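Local coordinates for protein putative short-chain dehydrogenase/reductase (Corynebacterium glutamicum, PDB 3E9N) that probably acts as a short-chain dehydrogenase/reductase, perhaps as an acetoacetyl-CoA reductase, although its true substrate and role are unknown, at residues I19-D24 and N208-V213; D104-V109 and A147-A152; S172-G177 and K204-A209. All coordinates share one frame; numbering follows the deposited sequence.

From the N terminus, helix 16-25 comes right after the first strand and opens contact 1, which closes only some 184 residues later on helix 203-214, so the long loop takes in most of the chain. Contact 2 nests inside it, tying helix 95-124 to helix 144-164 on the other side of the chain's centre, with about 22 Å between the two centres. Contact 3 begins after contact 2 has closed, joins strand 170-176 to helix 203-214, and ends on the same stretch as contact 1, sharing N208 and A209. Helix 203-214 therefore rests on the sheet through 172-177 and against helix 16-25 beside it.

Contact 1: residues I19-D24 and N208-V213; sequences IEIVKD and NAIRFV
The guanidinium of R211 presents its edge to D24: NE meets OD2 at 2.7 Å, almost in the guanidinium plane. OD2 receives this N-H on its syn side, and with the bond bent to 152° and the two planes turned 59° apart, the salt bridge is not the flat, two-pronged kind. NH1 of R211 adds two weak bonds, one to the same OD2 and one to D24 O at 3.2 Å, so the guanidinium also touches the backbone carbonyl, though loosely. Two bends in the arginine chain, at chi2 and chi3, fold it back to bring NE there. The charge network goes on: D24 OD1 pairs with R27, and R211 NH2 with D28 and D215. One turn before D24, on the side toward the sheet, I21 meets I210, the residue next to R211; the two side chains cross at about a right angle and touch through their CD1 methyls, modelled at 3.3 Å, shorter than methyls normally allow and so doubtful in detail, while I210 also packs on I129 and I131. A buried apolar touch beneath an ion-pair network thus joins helix 16-25 to helix 203-214, neighbours on one face of the parallel sheet in the Rossmann fold of short-chain dehydrogenases.

Contact 2: residues D104-V109 and A147-A152; sequences DLNVIV and AASKHA
V107 reaches from helix 104-109 toward S149 and A152, and its side chain can be followed outward. CB stands back, 4.6 Å from A152 CB. Of its two methyls, CG1 runs anti to the backbone N (chi1 -179°) and passes A152 CB at 4.3 Å. CG2, anti to the carbonyl carbon, does the closer work: it lies 3.8 Å from A152 CB and 3.7 Å from S149 O, with S149 CB a little farther off. From the preceding residue, N106 ND2 comes within 3.7 Å of S149 OG, but no hydrogen bond joins them; that hydroxyl is bonded to I145 O and Y146 O of its own helix. The segments run nearly parallel, their axes 23° apart and 9.0 Å at closest approach. Helix 104-109 widens into a pi-type turn, V109 N bonding to D104 O, a break at an asparagine that recalls the kink of this helix in other family members. Y146 and K150 have the spacing of the family's YxxxK signature, and K150 points away from V107. A152 also packs on A152 of the third subunit. With no hydrogen bond or charge pair crossing between the segments, what holds them here is methyl packing against a small-residue helix face, the serine's polar end being satisfied within its own helix.

Contact 3: residues S172-G177 and K204-A209; sequences STVSPG and KEIANA
V174 and I206 meet at an oblique angle, the valine pointing from the strand toward the helix and the isoleucine leaning in from its flank. With CG1 of V174 set anti to the backbone N (chi1 168°), that methyl carries the valine's share of the contact: A209 CB lies 4.0 Å from it and I206 CD1 4.2 Å. CG1 of I206 lies anti to its carbonyl carbon, and a bent chi2 (-67°) swings CD1 toward the strand although its CB does not head there. CD1 also comes to 4.3 Å from CG of P176, so one methyl meets both a valine branch and the proline ring. The strand and the helix run roughly antiparallel, at 158°, with their axes 9.8 Å apart, as expected for the beta-alpha-beta crossover in which helix 203-214 links strand 170-176 to its parallel neighbour 220-229 in the Rossmann fold. P176 and G177 form a Pro-Gly pair, consistent with the PG motif that follows the sixth strand in this family. Alternation along the strand puts T173 on the other face of the sheet, against R154 and A157 of helix 144-164. I131 and M17 pack on I206 from within the chain, whereas A209, besides meeting V174, also packs on F212 of the second subunit.

Contact 1: residues I19-D24 and N208-V213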
# COMPACT_ATOMS: atom_id res chain seq x y z
N ILE A 19 27.95 -2.59 -11.49
CA ILE A 19 29.39 -2.45 -11.24
C ILE A 19 29.70 -2.28 -9.77
O ILE A 19 30.57 -3.00 -9.23
CB ILE A 19 29.99 -1.27 -12.04
CG1 ILE A 19 30.00 -1.62 -13.55
CG2 ILE A 19 31.43 -0.92 -11.53
CD1 ILE A 19 30.03 -0.37 -14.49
N GLU A 20 29.02 -1.35 -9.09
CA GLU A 20 29.27 -1.18 -7.66
C GLU A 20 28.87 -2.43 -6.86
O GLU A 20 29.54 -2.79 -5.89
CB GLU A 20 28.57 0.08 -7.09
CG GLU A 20 29.02 1.42 -7.68
CD GLU A 20 30.49 1.68 -7.50
OE1 GLU A 20 31.11 2.21 -8.43
OE2 GLU A 20 31.07 1.30 -6.45
N ILE A 21 27.80 -3.11 -7.27
CA ILE A 21 27.38 -4.33 -6.57
C ILE A 21 28.43 -5.44 -6.76
O ILE A 21 28.80 -6.15 -5.81
CB ILE A 21 25.97 -4.81 -7.03
CG1 ILE A 21 24.92 -3.76 -6.61
CG2 ILE A 21 25.68 -6.22 -6.51
CD1 ILE A 21 23.54 -3.90 -7.28
N VAL A 22 28.95 -5.57 -7.97
CA VAL A 22 29.98 -6.60 -8.20
C VAL A 22 31.23 -6.33 -7.36
O VAL A 22 31.78 -7.26 -6.75
CB VAL A 22 30.39 -6.75 -9.68
CG1 VAL A 22 31.67 -7.57 -9.77
CG2 VAL A 22 29.26 -7.40 -10.50
N LYS A 23 31.68 -5.07 -7.32
CA LYS A 23 32.88 -4.75 -6.53
C LYS A 23 32.61 -5.07 -5.06
O LYS A 23 33.50 -5.57 -4.38
CB LYS A 23 33.36 -3.29 -6.71
CG LYS A 23 33.34 -2.78 -8.14
CD LYS A 23 34.30 -1.59 -8.47
CE LYS A 23 34.07 -0.41 -7.51
NZ LYS A 23 34.06 0.93 -8.21
N ASP A 24 31.40 -4.81 -4.56
CA ASP A 24 31.15 -5.04 -3.12
C ASP A 24 31.15 -6.51 -2.76
O ASP A 24 31.80 -6.91 -1.80
CB ASP A 24 29.84 -4.40 -2.64
CG ASP A 24 29.57 -4.67 -1.17
OD1 ASP A 24 30.09 -3.90 -0.36
OD2 ASP A 24 28.84 -5.61 -0.77
N ASN A 208 25.64 -0.74 -1.08
CA ASN A 208 25.47 -0.78 0.40
C ASN A 208 24.14 -1.37 0.84
O ASN A 208 24.10 -2.11 1.84
CB ASN A 208 25.72 0.59 1.07
CG ASN A 208 27.05 1.20 0.65
OD1 ASN A 208 27.90 0.51 0.13
ND2 ASN A 208 27.20 2.51 0.80
N ALA A 209 23.05 -1.04 0.13
CA ALA A 209 21.76 -1.58 0.53
C ALA A 209 21.79 -3.08 0.39
O ALA A 209 21.28 -3.79 1.26
CB ALA A 209 20.60 -0.98 -0.29
N ILE A 210 22.41 -3.56 -0.69
CA ILE A 210 22.52 -5.00 -0.91
C ILE A 210 23.36 -5.65 0.15
O ILE A 210 22.97 -6.66 0.73
CB ILE A 210 22.91 -5.37 -2.37
CG1 ILE A 210 21.66 -5.28 -3.22
CG2 ILE A 210 23.47 -6.79 -2.43
CD1 ILE A 210 21.89 -4.81 -4.54
N ARG A 211 24.46 -5.01 0.49
CA ARG A 211 25.35 -5.51 1.54
C ARG A 211 24.61 -5.56 2.89
O ARG A 211 24.70 -6.52 3.63
CB ARG A 211 26.60 -4.61 1.61
CG ARG A 211 27.57 -4.91 2.81
CD ARG A 211 28.01 -6.42 2.88
NE ARG A 211 28.73 -6.80 1.67
CZ ARG A 211 29.27 -8.00 1.47
NH1 ARG A 211 29.91 -8.27 0.36
NH2 ARG A 211 29.18 -8.95 2.39
N PHE A 212 23.87 -4.51 3.21
CA PHE A 212 23.09 -4.54 4.43
C PHE A 212 22.10 -5.71 4.44
O PHE A 212 21.83 -6.31 5.49
CB PHE A 212 22.33 -3.22 4.60
CG PHE A 212 21.33 -3.23 5.72
CD1 PHE A 212 21.76 -3.28 7.04
CD2 PHE A 212 19.98 -3.17 5.45
CE1 PHE A 212 20.86 -3.29 8.07
CE2 PHE A 212 19.06 -3.14 6.49
CZ PHE A 212 19.49 -3.21 7.78
N VAL A 213 21.55 -6.06 3.27
CA VAL A 213 20.47 -7.04 3.27
C VAL A 213 21.01 -8.45 3.53
O VAL A 213 20.45 -9.25 4.33
CB VAL A 213 19.65 -7.00 1.95
CG1 VAL A 213 18.97 -8.37 1.67
CG2 VAL A 213 18.62 -5.83 1.96

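Contact 2: residues D104-V109 and A147-A152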
# COMPACT_ATOMS: atom_id res chain seq x y z
N ASP A 104 9.48 -8.18 -20.12
CA ASP A 104 10.41 -9.31 -20.28
C ASP A 104 11.59 -9.10 -19.32
O ASP A 104 11.92 -9.93 -18.48
CB ASP A 104 10.96 -9.38 -21.71
CG ASP A 104 10.05 -10.12 -22.67
OD1 ASP A 104 10.33 -10.10 -23.89
OD2 ASP A 104 9.04 -10.70 -22.20
N LEU A 105 12.20 -7.95 -19.45
CA LEU A 105 13.43 -7.72 -18.74
C LEU A 105 13.23 -7.45 -17.24
O LEU A 105 14.02 -7.94 -16.46
CB LEU A 105 14.19 -6.58 -19.39
CG LEU A 105 15.58 -6.35 -18.82
CD1 LEU A 105 16.40 -7.62 -18.97
CD2 LEU A 105 16.21 -5.18 -19.59
N ASN A 106 12.19 -6.70 -16.84
CA ASN A 106 12.02 -6.30 -15.42
C ASN A 106 11.24 -7.31 -14.54
O ASN A 106 11.30 -7.28 -13.30
CB ASN A 106 11.34 -4.93 -15.30
CG ASN A 106 12.06 -3.82 -16.07
OD1 ASN A 106 13.26 -3.89 -16.30
ND2 ASN A 106 11.32 -2.74 -16.41
N VAL A 107 10.48 -8.21 -15.18
CA VAL A 107 9.59 -9.08 -14.42
C VAL A 107 9.82 -10.54 -14.81
O VAL A 107 10.06 -11.37 -13.93
CB VAL A 107 8.13 -8.71 -14.67
CG1 VAL A 107 7.20 -9.59 -13.87
CG2 VAL A 107 7.89 -7.23 -14.33
N ILE A 108 9.76 -10.87 -16.10
CA ILE A 108 9.81 -12.30 -16.47
C ILE A 108 11.20 -12.94 -16.26
O ILE A 108 11.33 -13.99 -15.66
CB ILE A 108 9.20 -12.59 -17.85
CG1 ILE A 108 7.80 -11.96 -17.98
CG2 ILE A 108 9.11 -14.09 -18.03
CD1 ILE A 108 7.17 -11.90 -19.45
N VAL A 109 12.25 -12.22 -16.65
CA VAL A 109 13.60 -12.68 -16.46
C VAL A 109 13.87 -12.89 -14.94
O VAL A 109 14.23 -14.00 -14.55
CB VAL A 109 14.59 -11.73 -17.12
CG1 VAL A 109 15.97 -11.93 -16.53
CG2 VAL A 109 14.58 -11.91 -18.67
N ALA A 147 5.13 2.14 -14.40
CA ALA A 147 4.30 1.87 -13.22
C ALA A 147 3.89 0.40 -13.18
O ALA A 147 3.96 -0.23 -12.13
CB ALA A 147 3.06 2.77 -13.24
N ALA A 148 3.53 -0.16 -14.32
CA ALA A 148 3.00 -1.50 -14.30
C ALA A 148 4.06 -2.53 -13.98
O ALA A 148 3.86 -3.44 -13.17
CB ALA A 148 2.29 -1.82 -15.57
N SER A 149 5.22 -2.38 -14.59
CA SER A 149 6.29 -3.32 -14.37
C SER A 149 6.87 -3.20 -12.99
O SER A 149 7.23 -4.20 -12.38
CB SER A 149 7.38 -3.18 -15.41
OG SER A 149 7.83 -1.84 -15.43
N LYS A 150 6.95 -1.99 -12.43
CA LYS A 150 7.49 -1.93 -11.07
C LYS A 150 6.48 -2.46 -10.05
O LYS A 150 6.90 -3.05 -9.05
CB LYS A 150 8.00 -0.55 -10.69
CG LYS A 150 6.99 0.43 -10.15
CD LYS A 150 7.69 1.68 -9.51
CE LYS A 150 8.28 2.70 -10.58
NZ LYS A 150 7.44 3.93 -10.97
N HIS A 151 5.18 -2.26 -10.32
CA HIS A 151 4.16 -2.85 -9.47
C HIS A 151 4.14 -4.35 -9.67
O HIS A 151 4.04 -5.11 -8.69
CB HIS A 151 2.79 -2.21 -9.68
CG HIS A 151 2.63 -0.92 -8.95
ND1 HIS A 151 2.63 0.31 -9.59
CD2 HIS A 151 2.56 -0.64 -7.63
CE1 HIS A 151 2.53 1.28 -8.70
NE2 HIS A 151 2.49 0.73 -7.50
N ALA A 152 4.35 -4.79 -10.91
CA ALA A 152 4.48 -6.22 -11.19
C ALA A 152 5.64 -6.92 -10.42
O ALA A 152 5.46 -7.98 -9.79
CB ALA A 152 4.61 -6.43 -12.67

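Contact 3: residues S172-G177 and K204-A209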
# COMPACT_ATOMS: atom_id res chain seq x y z
N SER A 172 14.32 -10.07 -1.04
CA SER A 172 14.37 -8.69 -0.70
C SER A 172 14.24 -7.76 -1.91
O SER A 172 14.68 -8.09 -3.02
CB SER A 172 15.64 -8.41 0.08
OG SER A 172 15.65 -7.05 0.47
N THR A 173 13.62 -6.61 -1.69
CA THR A 173 13.48 -5.62 -2.72
C THR A 173 14.13 -4.34 -2.29
O THR A 173 13.83 -3.79 -1.25
CB THR A 173 12.02 -5.28 -3.00
OG1 THR A 173 11.41 -4.90 -1.77
CG2 THR A 173 11.30 -6.50 -3.54
N VAL A 174 15.01 -3.84 -3.10
CA VAL A 174 15.58 -2.59 -2.83
C VAL A 174 14.88 -1.67 -3.80
O VAL A 174 14.94 -1.92 -5.00
CB VAL A 174 17.12 -2.65 -3.06
CG1 VAL A 174 17.73 -1.23 -3.05
CG2 VAL A 174 17.75 -3.58 -2.00
N SER A 175 14.21 -0.63 -3.31
CA SER A 175 13.37 0.20 -4.21
C SER A 175 13.84 1.64 -4.33
O SER A 175 13.53 2.49 -3.48
CB SER A 175 11.91 0.20 -3.81
OG SER A 175 11.54 -1.03 -3.20
N PRO A 176 14.62 1.93 -5.36
CA PRO A 176 14.95 3.34 -5.63
C PRO A 176 13.77 4.14 -6.21
O PRO A 176 12.84 3.58 -6.80
CB PRO A 176 16.06 3.26 -6.68
CG PRO A 176 16.18 1.78 -7.04
CD PRO A 176 15.04 1.02 -6.42
N GLY A 177 13.79 5.46 -6.07
CA GLY A 177 12.73 6.24 -6.68
C GLY A 177 12.97 7.71 -6.43
O GLY A 177 13.90 8.08 -5.75
N LYS A 204 26.72 3.51 -5.56
CA LYS A 204 27.29 2.80 -4.43
C LYS A 204 26.32 2.59 -3.25
O LYS A 204 26.49 1.64 -2.50
CB LYS A 204 28.64 3.40 -3.95
N GLU A 205 25.32 3.46 -3.10
CA GLU A 205 24.33 3.34 -2.01
C GLU A 205 23.42 2.14 -2.21
O GLU A 205 22.99 1.52 -1.25
CB GLU A 205 23.49 4.62 -1.91
CG GLU A 205 24.33 5.93 -1.96
CD GLU A 205 25.08 6.16 -0.67
OE1 GLU A 205 24.45 5.94 0.40
OE2 GLU A 205 26.29 6.55 -0.70
N ILE A 206 23.17 1.80 -3.47
CA ILE A 206 22.46 0.57 -3.80
C ILE A 206 23.28 -0.69 -3.45
O ILE A 206 22.76 -1.64 -2.82
CB ILE A 206 22.03 0.59 -5.28
CG1 ILE A 206 21.21 1.87 -5.58
CG2 ILE A 206 21.24 -0.69 -5.61
CD1 ILE A 206 19.85 1.90 -4.84
N ALA A 207 24.57 -0.67 -3.81
CA ALA A 207 25.51 -1.72 -3.37
C ALA A 207 25.50 -1.85 -1.82
O ALA A 207 25.33 -2.94 -1.31
CB ALA A 207 26.91 -1.47 -3.89
N ASN A 208 25.64 -0.74 -1.08
CA ASN A 208 25.47 -0.78 0.40
C ASN A 208 24.14 -1.37 0.84
O ASN A 208 24.10 -2.11 1.84
CB ASN A 208 25.72 0.59 1.07
CG ASN A 208 27.05 1.20 0.65
OD1 ASN A 208 27.90 0.51 0.13
ND2 ASN A 208 27.20 2.51 0.80
N ALA A 209 23.05 -1.04 0.13
CA ALA A 209 21.76 -1.58 0.53
C ALA A 209 21.79 -3.08 0.39
O ALA A 209 21.28 -3.79 1.26
CB ALA A 209 20.60 -0.98 -0.29